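DNA repair protein RAD14 (Saccharomyces cerevisiae, PDB 5A3D) binds specifically to damaged, kinked DNA and is required for the incision step of nucleotide excision repair. Local coordinates at residues Asp48-Leu56 and Arg83-Trp94. Numbering follows the deposited sequence.
Sequences DYFLTDPEL and RCEVEAFAFKKW. With nucleotides of chain C.
The indole of Trp94 takes Tyr49 O and Phe50 O at its edge and has Lys93 CG over the centre of one face. Its NE1 donates to Tyr49 O (2.9 Å, 152° at the hydrogen), nearly in the ring plane though tilted from the carbonyl plane, while CZ2 packs on Phe50 CB. The Phe89 ring receives Leu51 CD2 in its plane at the edge, 3.7 Å from CD2 of the phenylalanine, with the Glu55 carboxyl carbon beside the same rim; Lys92 CE lies over one face, and Phe62 stacks edge-to-face on this ring. Tyr49 is a knob in the hole formed by Arg83, Val86, Glu87 and Ala90. Val86 CG1 and Ala90 CB meet its ring obliquely, and Tyr49 OH accepts a hydrogen bond from Arg83 NH1, lying in the guanidinium plane. Farther along helix 83-94, the extended Lys93 chain carries NZ to Phe50 O (3.0 Å), in the carbonyl plane, and to both Glu55 oxygens through their syn lone pairs, a salt bridge. Glu55 OE1 also takes Thr52 N at 2.9 Å from above the carboxylate plane; with the weak return bond from Glu55 N to Thr52 OG1 this makes a capping box at the start of helix 53-56. Thr52 packs on a DNA phosphate, and Pro54 CG lies 3.2 Å from OP1 of DA6 of chain C. Within the DNA-binding domain of this XPA-family protein, Lys93 thus ties the turn between two short helices to helix 83-94, and its charge probably favours ionised Glu55, coupling that tie to the cap beside the DNA backbone.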
loop_
_atom_site.group_PDB
_atom_site.type_symbol
_atom_site.label_atom_id
_atom_site.label_comp_id
_atom_site.label_asym_id
_atom_site.label_seq_id
_atom_site.Cartn_x
_atom_site.Cartn_y
_atom_site.Cartn_z
ATOM N N ASP B 48 0.257 -16.140 -13.043
ATOM C CA ASP B 48 -0.404 -16.733 -14.199
ATOM C C ASP B 48 -1.258 -15.749 -15.001
ATOM O O ASP B 48 -1.338 -15.852 -16.226
ATOM C CB ASP B 48 -1.310 -17.894 -13.786
ATOM C CG ASP B 48 -0.537 -19.073 -13.218
ATOM O OD1 ASP B 48 0.733 -19.030 -13.231
ATOM O OD2 ASP B 48 -1.248 -20.007 -12.691
ATOM N N TYR B 49 -1.901 -14.807 -14.330
ATOM C CA TYR B 49 -2.872 -13.954 -14.989
ATOM C C TYR B 49 -2.551 -12.458 -14.959
ATOM O O TYR B 49 -3.371 -11.623 -15.389
ATOM C CB TYR B 49 -4.269 -14.216 -14.405
ATOM C CG TYR B 49 -4.771 -15.595 -14.751
ATOM C CD1 TYR B 49 -5.241 -15.892 -16.016
ATOM C CD2 TYR B 49 -4.780 -16.596 -13.806
ATOM C CE1 TYR B 49 -5.719 -17.161 -16.320
ATOM C CE2 TYR B 49 -5.203 -17.888 -14.133
ATOM C CZ TYR B 49 -5.710 -18.154 -15.357
ATOM O OH TYR B 49 -6.179 -19.435 -15.703
ATOM N N PHE B 50 -1.417 -12.143 -14.365
ATOM C CA PHE B 50 -0.941 -10.784 -14.187
ATOM C C PHE B 50 -1.940 -9.902 -13.466
ATOM O O PHE B 50 -2.114 -8.735 -13.807
ATOM C CB PHE B 50 -0.482 -10.244 -15.524
ATOM C CG PHE B 50 0.463 -11.178 -16.236
ATOM C CD1 PHE B 50 1.677 -11.531 -15.679
ATOM C CD2 PHE B 50 0.115 -11.723 -17.458
ATOM C CE1 PHE B 50 2.540 -12.400 -16.321
ATOM C CE2 PHE B 50 0.967 -12.598 -18.120
ATOM C CZ PHE B 50 2.180 -12.960 -17.525
ATOM N N LEU B 51 -2.604 -10.453 -12.442
ATOM C CA LEU B 51 -3.591 -9.657 -11.694
ATOM C C LEU B 51 -2.839 -9.003 -10.590
ATOM O O LEU B 51 -1.868 -9.569 -10.105
ATOM C CB LEU B 51 -4.802 -10.501 -11.151
ATOM C CG LEU B 51 -5.551 -11.213 -12.309
ATOM C CD1 LEU B 51 -6.800 -11.900 -11.745
ATOM C CD2 LEU B 51 -5.913 -10.349 -13.506
ATOM N N THR B 52 -3.308 -7.838 -10.157
ATOM C CA THR B 52 -2.617 -7.088 -9.044
ATOM C C THR B 52 -3.208 -7.255 -7.703
ATOM O O THR B 52 -4.319 -7.762 -7.558
ATOM C CB THR B 52 -2.677 -5.585 -9.322
ATOM O OG1 THR B 52 -4.034 -5.160 -9.225
ATOM C CG2 THR B 52 -2.189 -5.322 -10.669
ATOM N N ASP B 53 -2.490 -6.798 -6.686
ATOM C CA ASP B 53 -3.067 -6.798 -5.351
ATOM C C ASP B 53 -4.377 -6.083 -5.243
ATOM O O ASP B 53 -5.273 -6.670 -4.644
ATOM C CB ASP B 53 -2.107 -6.329 -4.221
ATOM C CG ASP B 53 -1.128 -7.347 -3.847
ATOM O OD1 ASP B 53 -1.460 -8.533 -3.801
ATOM O OD2 ASP B 53 0.039 -6.950 -3.586
ATOM N N PRO B 54 -4.529 -4.859 -5.814
ATOM C CA PRO B 54 -5.829 -4.189 -5.696
ATOM C C PRO B 54 -7.000 -4.963 -6.294
ATOM O O PRO B 54 -8.068 -5.012 -5.713
ATOM C CB PRO B 54 -5.607 -2.852 -6.376
ATOM C CG PRO B 54 -4.155 -2.614 -6.160
ATOM C CD PRO B 54 -3.494 -3.932 -6.302
ATOM N N GLU B 55 -6.774 -5.662 -7.395
ATOM C CA GLU B 55 -7.805 -6.523 -7.969
ATOM C C GLU B 55 -8.155 -7.727 -7.092
ATOM O O GLU B 55 -9.332 -8.009 -6.751
ATOM C CB GLU B 55 -7.377 -6.955 -9.381
ATOM C CG GLU B 55 -7.291 -5.775 -10.359
ATOM C CD GLU B 55 -6.342 -5.987 -11.546
ATOM O OE1 GLU B 55 -5.649 -7.001 -11.620
ATOM O OE2 GLU B 55 -6.221 -5.088 -12.416
ATOM N N LEU B 56 -7.125 -8.430 -6.695
ATOM C CA LEU B 56 -7.351 -9.704 -5.972
ATOM C C LEU B 56 -7.835 -9.417 -4.586
ATOM O O LEU B 56 -8.450 -10.280 -3.992
ATOM C CB LEU B 56 -6.060 -10.483 -5.894
ATOM C CG LEU B 56 -5.535 -11.403 -6.947
ATOM C CD1 LEU B 56 -6.532 -12.030 -7.897
ATOM C CD2 LEU B 56 -4.103 -11.320 -7.414
ATOM N N ARG B 83 -10.418 -20.831 -10.650
ATOM C CA ARG B 83 -9.859 -20.527 -11.934
ATOM C C ARG B 83 -10.871 -19.815 -12.821
ATOM O O ARG B 83 -10.499 -18.848 -13.450
ATOM C CB ARG B 83 -9.224 -21.716 -12.635
ATOM C CG ARG B 83 -8.629 -21.224 -13.936
ATOM C CD ARG B 83 -7.954 -22.278 -14.746
ATOM N NE ARG B 83 -6.946 -23.063 -14.135
ATOM C CZ ARG B 83 -5.687 -22.679 -14.036
ATOM N NH1 ARG B 83 -5.345 -21.459 -14.467
ATOM N NH2 ARG B 83 -4.780 -23.504 -13.507
ATOM N N CYS B 84 -12.121 -20.283 -12.879
ATOM C CA CYS B 84 -13.037 -19.705 -13.871
ATOM C C CYS B 84 -13.258 -18.172 -13.621
ATOM O O CYS B 84 -13.396 -17.439 -14.554
ATOM C CB CYS B 84 -14.352 -20.484 -13.927
ATOM S SG CYS B 84 -15.267 -20.620 -12.382
ATOM N N GLU B 85 -13.317 -17.760 -12.361
ATOM C CA GLU B 85 -13.440 -16.302 -12.004
ATOM C C GLU B 85 -12.225 -15.474 -12.390
ATOM O O GLU B 85 -12.291 -14.416 -13.054
ATOM C CB GLU B 85 -13.671 -16.175 -10.512
ATOM C CG GLU B 85 -15.071 -16.494 -10.131
ATOM C CD GLU B 85 -15.387 -16.220 -8.664
ATOM O OE1 GLU B 85 -14.598 -15.557 -7.941
ATOM O OE2 GLU B 85 -16.528 -16.657 -8.252
ATOM N N VAL B 86 -11.073 -15.988 -11.950
ATOM C CA VAL B 86 -9.750 -15.426 -12.239
ATOM C C VAL B 86 -9.546 -15.222 -13.765
ATOM O O VAL B 86 -9.128 -14.155 -14.206
ATOM C CB VAL B 86 -8.631 -16.333 -11.635
ATOM C CG1 VAL B 86 -7.279 -15.721 -11.933
ATOM C CG2 VAL B 86 -8.775 -16.305 -10.127
ATOM N N GLU B 87 -9.796 -16.263 -14.521
ATOM C CA GLU B 87 -9.575 -16.237 -15.934
ATOM C C GLU B 87 -10.530 -15.264 -16.622
ATOM O O GLU B 87 -10.154 -14.537 -17.522
ATOM C CB GLU B 87 -9.744 -17.657 -16.471
ATOM C CG GLU B 87 -9.489 -17.767 -17.911
ATOM C CD GLU B 87 -9.571 -19.229 -18.330
ATOM O OE1 GLU B 87 -8.485 -19.888 -18.235
ATOM O OE2 GLU B 87 -10.707 -19.638 -18.716
ATOM N N ALA B 88 -11.781 -15.284 -16.207
ATOM C CA ALA B 88 -12.816 -14.435 -16.822
ATOM C C ALA B 88 -12.434 -12.981 -16.668
ATOM O O ALA B 88 -12.584 -12.202 -17.597
ATOM C CB ALA B 88 -14.147 -14.693 -16.147
ATOM N N PHE B 89 -11.960 -12.595 -15.478
ATOM C CA PHE B 89 -11.468 -11.231 -15.221
ATOM C C PHE B 89 -10.195 -10.886 -16.018
ATOM O O PHE B 89 -10.068 -9.799 -16.574
ATOM C CB PHE B 89 -11.209 -11.042 -13.704
ATOM C CG PHE B 89 -10.779 -9.636 -13.360
ATOM C CD1 PHE B 89 -11.748 -8.614 -13.180
ATOM C CD2 PHE B 89 -9.424 -9.279 -13.400
ATOM C CE1 PHE B 89 -11.354 -7.313 -12.913
ATOM C CE2 PHE B 89 -9.042 -7.968 -13.165
ATOM C CZ PHE B 89 -10.004 -6.993 -12.928
ATOM N N ALA B 90 -9.245 -11.810 -16.021
ATOM C CA ALA B 90 -8.001 -11.656 -16.698
ATOM C C ALA B 90 -8.148 -11.465 -18.204
ATOM O O ALA B 90 -7.443 -10.630 -18.792
ATOM C CB ALA B 90 -7.137 -12.851 -16.415
ATOM N N PHE B 91 -9.063 -12.232 -18.801
ATOM C CA PHE B 91 -9.415 -12.139 -20.248
ATOM C C PHE B 91 -10.050 -10.786 -20.572
ATOM O O PHE B 91 -9.890 -10.244 -21.680
ATOM C CB PHE B 91 -10.393 -13.287 -20.668
ATOM C CG PHE B 91 -9.742 -14.648 -20.841
ATOM C CD1 PHE B 91 -8.415 -14.863 -20.568
ATOM C CD2 PHE B 91 -10.500 -15.741 -21.245
ATOM C CE1 PHE B 91 -7.839 -16.132 -20.687
ATOM C CE2 PHE B 91 -9.937 -17.002 -21.419
ATOM C CZ PHE B 91 -8.588 -17.193 -21.148
ATOM N N LYS B 92 -10.826 -10.257 -19.628
ATOM C CA LYS B 92 -11.385 -8.907 -19.788
ATOM C C LYS B 92 -10.266 -7.833 -19.697
ATOM O O LYS B 92 -10.238 -6.860 -20.469
ATOM C CB LYS B 92 -12.504 -8.682 -18.769
ATOM C CG LYS B 92 -12.853 -7.239 -18.427
ATOM C CD LYS B 92 -13.006 -7.013 -16.913
ATOM C CE LYS B 92 -11.723 -6.507 -16.198
ATOM N NZ LYS B 92 -11.427 -5.017 -16.298
ATOM N N LYS B 93 -9.355 -8.005 -18.761
ATOM C CA LYS B 93 -8.266 -7.071 -18.577
ATOM C C LYS B 93 -7.266 -7.023 -19.720
ATOM O O LYS B 93 -6.671 -5.969 -19.985
ATOM C CB LYS B 93 -7.523 -7.368 -17.260
ATOM C CG LYS B 93 -6.172 -6.710 -17.051
ATOM C CD LYS B 93 -5.641 -6.966 -15.648
ATOM C CE LYS B 93 -4.588 -5.960 -15.233
ATOM N NZ LYS B 93 -3.816 -6.272 -14.015
ATOM N N TRP B 94 -7.039 -8.157 -20.353
ATOM C CA TRP B 94 -5.916 -8.282 -21.216
ATOM C C TRP B 94 -6.341 -8.415 -22.649
ATOM O O TRP B 94 -5.520 -8.189 -23.505
ATOM C CB TRP B 94 -5.033 -9.477 -20.836
ATOM C CG TRP B 94 -4.315 -9.296 -19.530
ATOM C CD1 TRP B 94 -4.421 -10.084 -18.442
ATOM C CD2 TRP B 94 -3.404 -8.248 -19.184
ATOM N NE1 TRP B 94 -3.604 -9.627 -17.437
ATOM C CE2 TRP B 94 -2.991 -8.480 -17.858
ATOM C CE3 TRP B 94 -2.911 -7.141 -19.859
ATOM C CZ2 TRP B 94 -2.105 -7.648 -17.199
ATOM C CZ3 TRP B 94 -2.042 -6.306 -19.215
ATOM C CH2 TRP B 94 -1.642 -6.563 -17.890
ATOM P P DA C 6 -3.582 1.022 -5.412
ATOM O OP1 DA C 6 -4.767 0.300 -4.916
ATOM O OP2 DA C 6 -2.255 0.696 -4.797
ATOM O "O5'" DA C 6 -3.410 0.877 -6.987
ATOM C "C5'" DA C 6 -4.434 1.419 -7.846
ATOM C "C4'" DA C 6 -3.889 1.920 -9.169
ATOM O "O4'" DA C 6 -2.987 3.037 -8.966
ATOM C "C3'" DA C 6 -3.122 0.900 -10.024
ATOM O "O3'" DA C 6 -3.467 1.048 -11.426
ATOM C "C2'" DA C 6 -1.670 1.240 -9.737
ATOM C "C1'" DA C 6 -1.706 2.747 -9.511
ATOM N N9 DA C 6 -0.706 3.248 -8.569
ATOM C C8 DA C 6 -0.585 2.894 -7.248
ATOM N N7 DA C 6 0.369 3.532 -6.615
ATOM C C5 DA C 6 0.915 4.363 -7.583
ATOM C C6 DA C 6 1.971 5.295 -7.543
ATOM N N6 DA C 6 2.703 5.538 -6.453
ATOM N N1 DA C 6 2.271 5.950 -8.685
ATOM C C2 DA C 6 1.528 5.714 -9.774
ATOM N N3 DA C 6 0.513 4.863 -9.935
ATOM C C4 DA C 6 0.255 4.209 -8.789
#